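PDB 1XFS: activator of Hsp90 ATPase homologue 1/2-like C-terminal domain-containing protein from Nitrosomonas europaea, which is of unknown function but belongs to the AHA1 family of the Bet v 1-like clan, whose members commonly bind ligands or partner proteins. Local coordinates for residues P32-W44 against G152-L164. Residues are numbered along the deposited sequence; the frame is centred on the assembly and turned at random.
Sequences PELLKKWFVPKPW and GWGTTITQLEELL
Trp38 and Gln159 bring the loop after helix 32-35 to within 5.2 Å, CA to CA, of helix 149-167, with Pro41 almost as near Thr156. The Trp38 indole lies alongside Leu160: Leu160 CD1 sits 3.6 Å from the five-membered ring centroid and 9° off the ring normal, a CH-pi contact, while Phe39 CD1 lies over the opposite face, toward the rim. Trp38 CG (chi1 73°) lies between its backbone N and carbonyl carbon, which sets one face of the indole against Leu160, and NE1 donates a hydrogen bond to Gly28 O. Leu163 CD2 approaches Trp38 CD1 at 3.8 Å. Swapping this tryptophan for an alanine would probably open a gap over Leu160 and leave Gly28 O without its indole donor. Extended Gln159 spends both ends of its amide on loop backbone: NE2 donates to Val40 O at 2.9 Å from above the carbonyl plane, and Lys42 N donates to OE1 on an in-plane lone pair, with an N-H...O angle of 169°. Thr156 CG2 packs 3.5 Å from Pro41 CD, and a water bridges Thr156 OG1 and Phe39 O. Apolar packing on Trp38 and backbone recognition by one amide join the loop to the C-terminal helix of this helix-grip fold.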
loop_
_atom_site.group_PDB
_atom_site.type_symbol
_atom_site.label_atom_id
_atom_site.label_comp_id
_atom_site.label_asym_id
_atom_site.label_seq_id
_atom_site.Cartn_x
_atom_site.Cartn_y
_atom_site.Cartn_z
ATOM N N PRO A 32 6.797 -5.881 -18.882
ATOM C CA PRO A 32 5.549 -5.779 -19.647
ATOM C C PRO A 32 5.526 -6.648 -20.914
ATOM O O PRO A 32 4.544 -7.336 -21.175
ATOM C CB PRO A 32 5.458 -4.286 -19.955
ATOM C CG PRO A 32 6.086 -3.666 -18.737
ATOM C CD PRO A 32 7.306 -4.545 -18.524
ATOM N N GLU A 33 6.613 -6.624 -21.683
ATOM C CA GLU A 33 6.696 -7.410 -22.910
ATOM C C GLU A 33 6.462 -8.900 -22.672
ATOM O O GLU A 33 5.999 -9.614 -23.565
ATOM C CB GLU A 33 8.054 -7.199 -23.588
ATOM C CG GLU A 33 8.157 -5.900 -24.381
ATOM C CD GLU A 33 7.372 -5.942 -25.685
ATOM O OE1 GLU A 33 7.838 -6.596 -26.643
ATOM O OE2 GLU A 33 6.282 -5.334 -25.752
ATOM N N LEU A 34 6.787 -9.369 -21.469
ATOM C CA LEU A 34 6.595 -10.773 -21.109
ATOM C C LEU A 34 5.247 -10.953 -20.418
ATOM O O LEU A 34 4.513 -11.899 -20.696
ATOM C CB LEU A 34 7.721 -11.243 -20.181
ATOM C CG LEU A 34 9.108 -11.327 -20.828
ATOM C CD1 LEU A 34 10.178 -11.640 -19.781
ATOM C CD2 LEU A 34 9.079 -12.407 -21.899
ATOM N N LEU A 35 4.930 -10.034 -19.511
ATOM C CA LEU A 35 3.672 -10.077 -18.782
ATOM C C LEU A 35 2.462 -10.197 -19.695
ATOM O O LEU A 35 1.553 -10.977 -19.430
ATOM C CB LEU A 35 3.522 -8.818 -17.929
ATOM C CG LEU A 35 4.269 -8.813 -16.594
ATOM C CD1 LEU A 35 4.310 -7.396 -16.026
ATOM C CD2 LEU A 35 3.574 -9.759 -15.626
ATOM N N LYS A 36 2.450 -9.429 -20.775
ATOM C CA LYS A 36 1.307 -9.461 -21.675
ATOM C C LYS A 36 1.107 -10.802 -22.370
ATOM O O LYS A 36 0.107 -11.000 -23.060
ATOM C CB LYS A 36 1.425 -8.354 -22.721
ATOM C CG LYS A 36 2.525 -8.561 -23.732
ATOM C CD LYS A 36 2.516 -7.434 -24.744
ATOM C CE LYS A 36 3.400 -7.753 -25.933
ATOM N NZ LYS A 36 4.808 -8.005 -25.541
ATOM N N LYS A 37 2.040 -11.727 -22.177
ATOM C CA LYS A 37 1.932 -13.036 -22.808
ATOM C C LYS A 37 1.578 -14.192 -21.880
ATOM O O LYS A 37 1.564 -15.342 -22.321
ATOM C CB LYS A 37 3.226 -13.369 -23.546
ATOM C CG LYS A 37 3.491 -12.474 -24.734
ATOM C CD LYS A 37 4.725 -12.917 -25.477
ATOM C CE LYS A 37 4.904 -12.118 -26.747
ATOM N NZ LYS A 37 6.088 -12.597 -27.504
ATOM N N TRP A 38 1.286 -13.909 -20.614
ATOM C CA TRP A 38 0.953 -14.982 -19.675
ATOM C C TRP A 38 0.103 -14.575 -18.475
ATOM O O TRP A 38 -0.563 -15.413 -17.872
ATOM C CB TRP A 38 2.235 -15.625 -19.133
ATOM C CG TRP A 38 2.973 -14.741 -18.149
ATOM C CD1 TRP A 38 3.963 -13.841 -18.429
ATOM C CD2 TRP A 38 2.747 -14.659 -16.733
ATOM N NE1 TRP A 38 4.365 -13.206 -17.277
ATOM C CE2 TRP A 38 3.635 -13.688 -16.221
ATOM C CE3 TRP A 38 1.874 -15.309 -15.847
ATOM C CZ2 TRP A 38 3.684 -13.352 -14.861
ATOM C CZ3 TRP A 38 1.919 -14.977 -14.495
ATOM C CH2 TRP A 38 2.821 -14.004 -14.015
ATOM N N PHE A 39 0.143 -13.289 -18.132
ATOM C CA PHE A 39 -0.564 -12.749 -16.970
ATOM C C PHE A 39 -2.046 -13.093 -16.865
ATOM O O PHE A 39 -2.585 -13.189 -15.763
ATOM C CB PHE A 39 -0.369 -11.230 -16.926
ATOM C CG PHE A 39 -0.651 -10.616 -15.588
ATOM C CD1 PHE A 39 0.118 -10.950 -14.473
ATOM C CD2 PHE A 39 -1.668 -9.678 -15.446
ATOM C CE1 PHE A 39 -0.124 -10.353 -13.234
ATOM C CE2 PHE A 39 -1.918 -9.076 -14.210
ATOM C CZ PHE A 39 -1.144 -9.413 -13.102
ATOM N N VAL A 40 -2.706 -13.268 -18.006
ATOM C CA VAL A 40 -4.117 -13.628 -18.002
ATOM C C VAL A 40 -4.280 -14.968 -18.712
ATOM O O VAL A 40 -3.577 -15.262 -19.679
ATOM C CB VAL A 40 -4.996 -12.560 -18.709
ATOM C CG1 VAL A 40 -4.942 -11.253 -17.924
ATOM C CG2 VAL A 40 -4.525 -12.343 -20.139
ATOM N N PRO A 41 -5.193 -15.809 -18.217
ATOM C CA PRO A 41 -5.446 -17.124 -18.806
ATOM C C PRO A 41 -6.224 -17.022 -20.109
ATOM O O PRO A 41 -7.279 -16.392 -20.157
ATOM C CB PRO A 41 -6.230 -17.839 -17.712
ATOM C CG PRO A 41 -7.018 -16.719 -17.098
ATOM C CD PRO A 41 -5.990 -15.618 -16.992
ATOM N N LYS A 42 -5.690 -17.631 -21.164
ATOM C CA LYS A 42 -6.345 -17.627 -22.467
ATOM C C LYS A 42 -7.731 -18.237 -22.290
ATOM O O LYS A 42 -7.958 -19.002 -21.353
ATOM C CB LYS A 42 -5.532 -18.442 -23.471
ATOM C CG LYS A 42 -4.100 -17.964 -23.639
ATOM C CD LYS A 42 -3.352 -18.779 -24.680
ATOM C CE LYS A 42 -1.941 -18.244 -24.872
ATOM N NZ LYS A 42 -1.182 -18.996 -25.907
ATOM N N PRO A 43 -8.669 -17.940 -23.206
ATOM C CA PRO A 43 -8.531 -17.061 -24.372
ATOM C C PRO A 43 -8.374 -15.575 -24.063
ATOM O O PRO A 43 -8.223 -14.760 -24.978
ATOM C CB PRO A 43 -9.797 -17.361 -25.171
ATOM C CG PRO A 43 -10.797 -17.614 -24.096
ATOM C CD PRO A 43 -10.029 -18.502 -23.143
ATOM N N TRP A 44 -8.418 -15.215 -22.783
ATOM C CA TRP A 44 -8.254 -13.816 -22.393
ATOM C C TRP A 44 -6.894 -13.335 -22.865
ATOM O O TRP A 44 -5.994 -14.138 -23.103
ATOM C CB TRP A 44 -8.331 -13.661 -20.872
ATOM C CG TRP A 44 -9.700 -13.784 -20.309
ATOM C CD1 TRP A 44 -10.521 -14.870 -20.373
ATOM C CD2 TRP A 44 -10.407 -12.788 -19.562
ATOM N NE1 TRP A 44 -11.696 -14.614 -19.709
ATOM C CE2 TRP A 44 -11.653 -13.342 -19.202
ATOM C CE3 TRP A 44 -10.106 -11.477 -19.162
ATOM C CZ2 TRP A 44 -12.602 -12.633 -18.458
ATOM C CZ3 TRP A 44 -11.049 -10.771 -18.423
ATOM C CH2 TRP A 44 -12.284 -11.353 -18.077
ATOM N N GLY A 152 -7.755 -20.232 -12.598
ATOM C CA GLY A 152 -7.228 -19.102 -13.339
ATOM C C GLY A 152 -5.763 -18.840 -13.077
ATOM O O GLY A 152 -4.956 -18.829 -14.005
ATOM N N TRP A 153 -5.416 -18.618 -11.815
ATOM C CA TRP A 153 -4.030 -18.360 -11.447
ATOM C C TRP A 153 -3.148 -19.550 -11.802
ATOM O O TRP A 153 -2.018 -19.377 -12.255
ATOM C CB TRP A 153 -3.932 -18.039 -9.953
ATOM C CG TRP A 153 -4.322 -16.619 -9.633
ATOM C CD1 TRP A 153 -5.485 -15.988 -9.977
ATOM C CD2 TRP A 153 -3.539 -15.652 -8.921
ATOM N NE1 TRP A 153 -5.473 -14.691 -9.526
ATOM C CE2 TRP A 153 -4.291 -14.458 -8.873
ATOM C CE3 TRP A 153 -2.273 -15.679 -8.318
ATOM C CZ2 TRP A 153 -3.821 -13.298 -8.245
ATOM C CZ3 TRP A 153 -1.804 -14.525 -7.694
ATOM C CH2 TRP A 153 -2.579 -13.351 -7.663
ATOM N N GLY A 154 -3.670 -20.757 -11.606
ATOM C CA GLY A 154 -2.903 -21.948 -11.937
ATOM C C GLY A 154 -2.540 -21.978 -13.410
ATOM O O GLY A 154 -1.425 -22.343 -13.783
ATOM N N THR A 155 -3.491 -21.591 -14.254
ATOM C CA THR A 155 -3.277 -21.557 -15.690
ATOM C C THR A 155 -2.246 -20.501 -16.081
ATOM O O THR A 155 -1.426 -20.724 -16.977
ATOM C CB THR A 155 -4.603 -21.277 -16.442
ATOM O OG1 THR A 155 -5.491 -22.386 -16.263
ATOM C CG2 THR A 155 -4.354 -21.074 -17.931
ATOM N N THR A 156 -2.271 -19.352 -15.411
ATOM C CA THR A 156 -1.314 -18.305 -15.746
ATOM C C THR A 156 0.111 -18.745 -15.446
ATOM O O THR A 156 1.023 -18.435 -16.202
ATOM C CB THR A 156 -1.617 -16.963 -15.003
ATOM O OG1 THR A 156 -1.400 -17.115 -13.595
ATOM C CG2 THR A 156 -3.055 -16.536 -15.251
ATOM N N ILE A 157 0.301 -19.482 -14.357
ATOM C CA ILE A 157 1.636 -19.946 -14.007
ATOM C C ILE A 157 2.125 -20.944 -15.056
ATOM O O ILE A 157 3.302 -20.963 -15.405
ATOM C CB ILE A 157 1.657 -20.608 -12.610
ATOM C CG1 ILE A 157 1.082 -19.644 -11.570
ATOM C CG2 ILE A 157 3.079 -20.992 -12.232
ATOM C CD1 ILE A 157 1.752 -18.285 -11.549
ATOM N N THR A 158 1.215 -21.766 -15.569
ATOM C CA THR A 158 1.587 -22.742 -16.589
ATOM C C THR A 158 2.011 -22.006 -17.858
ATOM O O THR A 158 2.978 -22.389 -18.515
ATOM C CB THR A 158 0.413 -23.696 -16.895
ATOM O OG1 THR A 158 0.127 -24.476 -15.727
ATOM C CG2 THR A 158 0.758 -24.635 -18.051
ATOM N N GLN A 159 1.293 -20.938 -18.193
ATOM C CA GLN A 159 1.618 -20.140 -19.368
ATOM C C GLN A 159 2.965 -19.456 -19.179
ATOM O O GLN A 159 3.738 -19.297 -20.125
ATOM C CB GLN A 159 0.525 -19.096 -19.609
ATOM C CG GLN A 159 -0.818 -19.720 -19.951
ATOM C CD GLN A 159 -1.946 -18.712 -20.073
ATOM O OE1 GLN A 159 -3.064 -19.068 -20.445
ATOM N NE2 GLN A 159 -1.662 -17.453 -19.757
ATOM N N LEU A 160 3.244 -19.047 -17.945
ATOM C CA LEU A 160 4.507 -18.385 -17.637
ATOM C C LEU A 160 5.683 -19.330 -17.875
ATOM O O LEU A 160 6.640 -18.985 -18.576
ATOM C CB LEU A 160 4.518 -17.920 -16.178
ATOM C CG LEU A 160 5.831 -17.342 -15.645
ATOM C CD1 LEU A 160 6.268 -16.161 -16.503
ATOM C CD2 LEU A 160 5.647 -16.902 -14.194
ATOM N N GLU A 161 5.608 -20.522 -17.293
ATOM C CA GLU A 161 6.682 -21.493 -17.446
ATOM C C GLU A 161 6.895 -21.831 -18.918
ATOM O O GLU A 161 8.030 -21.967 -19.370
ATOM C CB GLU A 161 6.369 -22.766 -16.658
ATOM C CG GLU A 161 7.572 -23.688 -16.496
ATOM C CD GLU A 161 7.242 -24.960 -15.747
ATOM O OE1 GLU A 161 8.180 -25.719 -15.422
ATOM O OE2 GLU A 161 6.044 -25.206 -15.492
ATOM N N GLU A 162 5.803 -21.959 -19.662
ATOM C CA GLU A 162 5.884 -22.278 -21.083
ATOM C C GLU A 162 6.584 -21.170 -21.866
ATOM O O GLU A 162 7.379 -21.434 -22.768
ATOM C CB GLU A 162 4.480 -22.504 -21.650
ATOM C CG GLU A 162 4.446 -22.790 -23.141
ATOM C CD GLU A 162 3.033 -22.952 -23.667
ATOM O OE1 GLU A 162 2.264 -21.967 -23.628
ATOM O OE2 GLU A 162 2.691 -24.067 -24.113
ATOM N N LEU A 163 6.280 -19.926 -21.512
ATOM C CA LEU A 163 6.863 -18.766 -22.169
ATOM C C LEU A 163 8.366 -18.647 -21.945
ATOM O O LEU A 163 9.136 -18.462 -22.890
ATOM C CB LEU A 163 6.180 -17.489 -21.670
ATOM C CG LEU A 163 6.763 -16.154 -22.145
ATOM C CD1 LEU A 163 6.530 -15.992 -23.639
ATOM C CD2 LEU A 163 6.107 -15.008 -21.380
ATOM N N LEU A 164 8.778 -18.750 -20.686
ATOM C CA LEU A 164 10.186 -18.627 -20.329
ATOM C C LEU A 164 11.064 -19.721 -20.920
ATOM O O LEU A 164 12.232 -19.485 -21.231
ATOM C CB LEU A 164 10.328 -18.599 -18.806
ATOM C CG LEU A 164 9.639 -17.400 -18.136
ATOM C CD1 LEU A 164 9.797 -17.496 -16.625
ATOM C CD2 LEU A 164 10.246 -16.100 -18.658
HETATM O O HOH W 1 -1.584 -14.083 -13.033
HETATM O O HOH W 2 -0.699 -20.890 -24.013
#